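Local coordinates for protein putative oxidoreductase FAD-binding subunit (Sulfolobus tokodaii, PDB 4ZOH) that binds FAD and probably serves as the flavin-carrying electron-transfer subunit of a molybdopterin-dependent oxidoreductase, at residues M126-K131 against I164-F169; E234-A239 against L267-I272. One frame throughout, in Å; residues are numbered along the deposited sequence.

Contact 1: residues M126-K131 against I164-F169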
loop_
_atom_site.group_PDB
_atom_site.type_symbol
_atom_site.label_atom_id
_atom_site.label_comp_id
_atom_site.label_asym_id
_atom_site.label_seq_id
_atom_site.Cartn_x
_atom_site.Cartn_y
_atom_site.Cartn_z
ATOM N N MET B 126 32.806 -46.632 -11.597
ATOM C CA MET B 126 32.364 -47.632 -10.673
ATOM C C MET B 126 31.680 -48.862 -11.339
ATOM O O MET B 126 31.377 -49.827 -10.645
ATOM C CB MET B 126 31.456 -46.946 -9.665
ATOM C CG MET B 126 32.217 -46.033 -8.733
ATOM S SD MET B 126 31.161 -45.062 -7.642
ATOM C CE MET B 126 31.156 -46.036 -6.092
ATOM N N ASP B 127 31.441 -48.843 -12.654
ATOM C CA ASP B 127 30.556 -49.884 -13.281
ATOM C C ASP B 127 29.213 -49.986 -12.538
ATOM O O ASP B 127 28.673 -51.087 -12.298
ATOM C CB ASP B 127 31.183 -51.308 -13.453
ATOM C CG ASP B 127 32.625 -51.294 -13.985
ATOM O OD1 ASP B 127 32.889 -50.641 -15.019
ATOM O OD2 ASP B 127 33.501 -51.919 -13.328
ATOM N N ALA B 128 28.685 -48.810 -12.170
ATOM C CA ALA B 128 27.359 -48.694 -11.586
ATOM C C ALA B 128 26.301 -49.385 -12.444
ATOM O O ALA B 128 26.453 -49.466 -13.701
ATOM C CB ALA B 128 26.999 -47.229 -11.433
ATOM N N LYS B 129 25.226 -49.854 -11.775
ATOM C CA LYS B 129 24.017 -50.308 -12.498
ATOM C C LYS B 129 22.728 -49.593 -12.041
ATOM O O LYS B 129 22.583 -49.248 -10.862
ATOM C CB LYS B 129 23.796 -51.818 -12.287
ATOM C CG LYS B 129 24.887 -52.736 -12.821
ATOM C CD LYS B 129 24.519 -54.214 -12.553
ATOM C CE LYS B 129 25.657 -55.177 -12.895
ATOM N NZ LYS B 129 26.256 -54.855 -14.224
ATOM N N VAL B 130 21.770 -49.527 -12.971
ATOM C CA VAL B 130 20.525 -48.769 -12.867
ATOM C C VAL B 130 19.361 -49.761 -12.877
ATOM O O VAL B 130 19.154 -50.462 -13.870
ATOM C CB VAL B 130 20.366 -47.749 -14.016
ATOM C CG1 VAL B 130 19.145 -46.838 -13.787
ATOM C CG2 VAL B 130 21.645 -46.906 -14.215
ATOM N N LYS B 131 18.647 -49.865 -11.746
ATOM C CA LYS B 131 17.422 -50.643 -11.706
ATOM C C LYS B 131 16.314 -49.731 -12.229
ATOM O O LYS B 131 16.120 -48.629 -11.711
ATOM C CB LYS B 131 17.128 -51.161 -10.295
ATOM C CG LYS B 131 15.821 -51.965 -10.158
ATOM C CD LYS B 131 15.680 -52.552 -8.767
ATOM C CE LYS B 131 16.671 -53.709 -8.522
ATOM N NZ LYS B 131 16.667 -54.262 -7.123
ATOM N N ILE B 164 20.100 -47.243 -7.836
ATOM C CA ILE B 164 21.431 -47.258 -8.396
ATOM C C ILE B 164 22.218 -48.226 -7.535
ATOM O O ILE B 164 22.112 -48.180 -6.254
ATOM C CB ILE B 164 22.110 -45.845 -8.434
ATOM C CG1 ILE B 164 21.441 -44.906 -9.457
ATOM C CG2 ILE B 164 23.556 -45.970 -8.936
ATOM C CD1 ILE B 164 20.005 -44.484 -9.148
ATOM N N GLN B 165 22.943 -49.125 -8.235
ATOM C CA GLN B 165 23.893 -50.122 -7.595
ATOM C C GLN B 165 25.353 -49.915 -7.989
ATOM O O GLN B 165 25.695 -49.675 -9.169
ATOM C CB GLN B 165 23.510 -51.525 -8.027
ATOM C CG GLN B 165 22.204 -52.052 -7.435
ATOM C CD GLN B 165 21.680 -53.166 -8.307
ATOM O OE1 GLN B 165 22.477 -53.887 -8.920
ATOM N NE2 GLN B 165 20.353 -53.291 -8.418
ATOM N N VAL B 166 26.213 -49.980 -6.994
ATOM C CA VAL B 166 27.656 -49.831 -7.186
ATOM C C VAL B 166 28.359 -50.866 -6.277
ATOM O O VAL B 166 27.834 -51.200 -5.205
ATOM C CB VAL B 166 28.152 -48.388 -6.832
ATOM C CG1 VAL B 166 27.651 -47.347 -7.859
ATOM C CG2 VAL B 166 27.848 -47.996 -5.387
ATOM N N PRO B 167 29.561 -51.355 -6.678
ATOM C CA PRO B 167 30.346 -52.206 -5.771
ATOM C C PRO B 167 30.763 -51.384 -4.549
ATOM O O PRO B 167 30.723 -50.140 -4.584
ATOM C CB PRO B 167 31.583 -52.572 -6.619
ATOM C CG PRO B 167 31.139 -52.379 -8.043
ATOM C CD PRO B 167 30.222 -51.179 -7.989
ATOM N N THR B 168 31.200 -52.043 -3.482
ATOM C CA THR B 168 31.540 -51.335 -2.245
ATOM C C THR B 168 32.932 -50.728 -2.147
ATOM O O THR B 168 33.191 -49.915 -1.244
ATOM C CB THR B 168 31.329 -52.201 -1.005
ATOM O OG1 THR B 168 31.913 -53.466 -1.251
ATOM C CG2 THR B 168 29.879 -52.384 -0.784
ATOM N N PHE B 169 33.823 -51.139 -3.064
ATOM C CA PHE B 169 35.225 -50.642 -3.174
ATOM C C PHE B 169 35.967 -50.492 -1.871
ATOM O O PHE B 169 36.662 -49.479 -1.685
ATOM C CB PHE B 169 35.293 -49.332 -3.968
ATOM C CG PHE B 169 34.751 -49.452 -5.353
ATOM C CD1 PHE B 169 35.535 -49.994 -6.371
ATOM C CD2 PHE B 169 33.459 -49.027 -5.641
ATOM C CE1 PHE B 169 35.013 -50.130 -7.644
ATOM C CE2 PHE B 169 32.936 -49.125 -6.913
ATOM C CZ PHE B 169 33.717 -49.692 -7.913
#
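Met126 lies against the rim of the Phe169 ring where two strands of the antiparallel sheet in the FAD-binding domain come together. Strand 129-131 runs antiparallel to 164-167, and Lys129 and Gln165 form a hydrogen-bonded pair: Lys129 N donates to Gln165 O (2.7 Å), and Gln165 N returns a nearly straight bond to Lys129 O (2.7 Å). Val130 and Ile164 make the adjoining non-hydrogen-bonded pair. Just before the strand, helix 119-125 ends in a Schellman motif, Asp127 having positive phi, and the turn redirects the chain from the helix end into strand 129-134, leaving Met126 beside Pro167 and Phe169.

With CG anti to its own carbonyl carbon (chi1 -71°), the Met126 chain runs obliquely along the CE2 side of Phe169, then bends at chi3 (97°). Its methyl CE consequently lies 3.7 Å from Phe169 CE2 and 3.9 Å from Val166 CB, bridging the two side chains. The backbone joins in: Met126 O meets the ring edge in plane, 3.6 Å from Phe169 CZ, while Pro167 CB covers one face of the ring, offset toward its rim. An alanine here removes CG, SD and CE, which would probably leave a gap beside the CE2 side of Phe169 and take from Val166 its methyl partner.

Farther along, Ala128 CB packs on Val166 CG1 at 3.6 Å; both residues, with Ile164, also rest on Leu123 of helix 119-125, which covers part of this apolar side together with helix 106-112. On the other side the extended Gln165 side chain reaches toward Lys131, placing its NE2 3.7 Å from Lys131 CE. Glu163 OE1 draws the two polar ends together, accepting a hydrogen bond from Gln165 NE2 and forming a salt bridge with Lys131 NZ.

Contact 2: residues E234-A239 against L267-I272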
loop_
_atom_site.group_PDB
_atom_site.type_symbol
_atom_site.label_atom_id
_atom_site.label_comp_id
_atom_site.label_asym_id
_atom_site.label_seq_id
_atom_site.Cartn_x
_atom_site.Cartn_y
_atom_site.Cartn_z
ATOM N N GLU B 234 56.859 -41.220 -13.498
ATOM C CA GLU B 234 56.924 -41.330 -14.951
ATOM C C GLU B 234 55.648 -41.841 -15.535
ATOM O O GLU B 234 55.200 -41.334 -16.544
ATOM C CB GLU B 234 58.023 -42.303 -15.354
ATOM C CG GLU B 234 59.413 -41.939 -14.867
ATOM C CD GLU B 234 60.159 -41.081 -15.865
ATOM O OE1 GLU B 234 59.746 -41.058 -17.057
ATOM O OE2 GLU B 234 61.158 -40.442 -15.451
ATOM N N ILE B 235 55.091 -42.871 -14.915
ATOM C CA ILE B 235 53.896 -43.548 -15.407
ATOM C C ILE B 235 52.622 -42.717 -15.143
ATOM O O ILE B 235 51.670 -42.791 -15.906
ATOM C CB ILE B 235 53.726 -44.956 -14.771
ATOM C CG1 ILE B 235 55.065 -45.697 -14.639
ATOM C CG2 ILE B 235 52.770 -45.806 -15.592
ATOM C CD1 ILE B 235 55.508 -45.821 -13.208
ATOM N N ILE B 236 52.637 -41.973 -14.037
ATOM C CA ILE B 236 51.592 -41.044 -13.613
ATOM C C ILE B 236 51.471 -39.942 -14.706
ATOM O O ILE B 236 50.369 -39.688 -15.285
ATOM C CB ILE B 236 51.953 -40.438 -12.232
ATOM C CG1 ILE B 236 51.589 -41.394 -11.095
ATOM C CG2 ILE B 236 51.242 -39.089 -12.020
ATOM C CD1 ILE B 236 52.155 -41.000 -9.724
ATOM N N GLU B 237 52.619 -39.326 -14.996
ATOM C CA GLU B 237 52.771 -38.340 -16.056
ATOM C C GLU B 237 52.255 -38.920 -17.401
ATOM O O GLU B 237 51.469 -38.297 -18.122
ATOM C CB GLU B 237 54.256 -37.961 -16.096
ATOM C CG GLU B 237 54.690 -36.990 -17.162
ATOM C CD GLU B 237 53.847 -35.738 -17.144
ATOM O OE1 GLU B 237 53.457 -35.283 -16.028
ATOM O OE2 GLU B 237 53.568 -35.251 -18.256
ATOM N N LYS B 238 52.619 -40.162 -17.679
ATOM C CA LYS B 238 52.204 -40.793 -18.909
ATOM C C LYS B 238 50.700 -41.084 -18.915
ATOM O O LYS B 238 50.055 -40.909 -19.951
ATOM C CB LYS B 238 53.047 -42.062 -19.219
ATOM C CG LYS B 238 52.888 -42.427 -20.703
ATOM C CD LYS B 238 53.873 -43.409 -21.324
ATOM C CE LYS B 238 53.547 -43.433 -22.820
ATOM N NZ LYS B 238 53.572 -44.791 -23.438
ATOM N N ALA B 239 50.154 -41.564 -17.787
ATOM C CA ALA B 239 48.724 -41.881 -17.699
ATOM C C ALA B 239 47.907 -40.610 -17.851
ATOM O O ALA B 239 46.921 -40.583 -18.574
ATOM C CB ALA B 239 48.420 -42.521 -16.376
ATOM N N LEU B 267 43.889 -32.706 -14.434
ATOM C CA LEU B 267 42.975 -33.217 -13.406
ATOM C C LEU B 267 43.166 -34.707 -13.114
ATOM O O LEU B 267 43.039 -35.090 -11.970
ATOM C CB LEU B 267 41.482 -32.891 -13.648
ATOM C CG LEU B 267 40.816 -31.479 -13.677
ATOM C CD1 LEU B 267 39.342 -31.446 -13.207
ATOM C CD2 LEU B 267 41.616 -30.359 -13.054
ATOM N N THR B 268 43.434 -35.514 -14.148
ATOM C CA THR B 268 43.908 -36.903 -13.971
ATOM C C THR B 268 45.169 -36.926 -13.086
ATOM O O THR B 268 45.210 -37.632 -12.096
ATOM C CB THR B 268 44.166 -37.558 -15.303
ATOM O OG1 THR B 268 42.962 -37.481 -16.061
ATOM C CG2 THR B 268 44.503 -39.008 -15.172
ATOM N N LYS B 269 46.155 -36.080 -13.375
ATOM C CA LYS B 269 47.333 -36.080 -12.496
ATOM C C LYS B 269 46.952 -35.738 -11.054
ATOM O O LYS B 269 47.456 -36.398 -10.110
ATOM C CB LYS B 269 48.451 -35.161 -13.028
ATOM C CG LYS B 269 49.762 -35.294 -12.308
ATOM C CD LYS B 269 50.828 -34.391 -12.944
ATOM C CE LYS B 269 52.030 -34.269 -12.016
ATOM N NZ LYS B 269 53.233 -33.730 -12.685
ATOM N N ARG B 270 46.118 -34.683 -10.873
ATOM C CA ARG B 270 45.677 -34.251 -9.502
ATOM C C ARG B 270 44.942 -35.444 -8.823
ATOM O O ARG B 270 45.204 -35.754 -7.690
ATOM C CB ARG B 270 44.742 -33.050 -9.584
ATOM C CG ARG B 270 45.438 -31.726 -9.833
ATOM C CD ARG B 270 44.417 -30.657 -10.218
ATOM N NE ARG B 270 45.071 -29.360 -10.081
ATOM C CZ ARG B 270 44.479 -28.175 -9.921
ATOM N NH1 ARG B 270 43.144 -28.051 -9.867
ATOM N NH2 ARG B 270 45.252 -27.103 -9.793
ATOM N N ALA B 271 44.142 -36.173 -9.596
ATOM C CA ALA B 271 43.339 -37.313 -9.089
ATOM C C ALA B 271 44.213 -38.479 -8.584
ATOM O O ALA B 271 44.059 -38.910 -7.417
ATOM C CB ALA B 271 42.372 -37.767 -10.152
ATOM N N ILE B 272 45.165 -38.933 -9.422
ATOM C CA ILE B 272 46.106 -39.998 -9.036
ATOM C C ILE B 272 46.827 -39.571 -7.750
ATOM O O ILE B 272 46.775 -40.269 -6.730
ATOM C CB ILE B 272 47.090 -40.298 -10.200
ATOM C CG1 ILE B 272 46.343 -40.580 -11.468
ATOM C CG2 ILE B 272 47.962 -41.504 -9.935
ATOM C CD1 ILE B 272 47.227 -40.480 -12.687
#
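Ile236 overlaps Ile272 branch against branch, its CG1 lying 3.8 Å from Ile272 CG2 as the two side chains lie side by side, running in opposing senses. They form the apolar centre of a helix-helix packing in the CO dehydrogenase flavoprotein C-terminal domain, where helix 233-243 crosses helix 257-276 with short-segment axes 9.2 Å apart and N-to-C directions 140° from each other. The other branch of Ile236, CG2, lies anti to the backbone N and meets the aliphatic part of Lys269 almost at a right angle, 4.1 Å from Lys269 CG. One turn along the first helix, the small Ala239 presents CB to Ile272 CD1 at a looser 4.4 Å. Leu193 of strand 189-198 also touches Ile272, and Leu226 of helix 220-226 touches Ala239, so the buried side of the helix pair continues into the rest of the domain.

At the margin the contact turns polar. Lys269 is extended along its whole length and passes Ile236 on its way to Glu237. The bond from CA to CB of Glu237 points away from the second helix, but a bend at chi2 (53°) swings the carboxylate back toward it, and OE1 forms a long salt bridge with Lys269 NZ at 3.7 Å. Its other oxygen, OE2, pairs with Lys265, one turn earlier on the same helix as Lys269. The cohesion of this crossing therefore rests mainly on apolar packing, while a carboxylate set between two lysines probably adds a modest electrostatic hold at its solvent-facing margin.

The two contacts follow one another along the chain, contact 1 in the FAD-binding part and contact 2 in the CO dehydrogenase flavoprotein C-terminal part. Residues 126-131 and 164-169 join neighbouring strands of a five-stranded antiparallel sheet, where the side chain of Ile164 is about 7 Å from the bound FAD, near the cofactor but not touching it. Residues 234-239 and 267-272 join two helices, the longer of which packs against strands 173-179 and 189-198 of a separate antiparallel sheet. The centres of contact 1 and contact 2 lie about 25 Å apart, and their nearest atoms about 13 Å apart. Each contact thus lies wholly within one part of the subunit: one on the cofactor-binding side, the other in a helix pair whose longer member, 257-276, also meets another protein chain through Leu267 and Arg270.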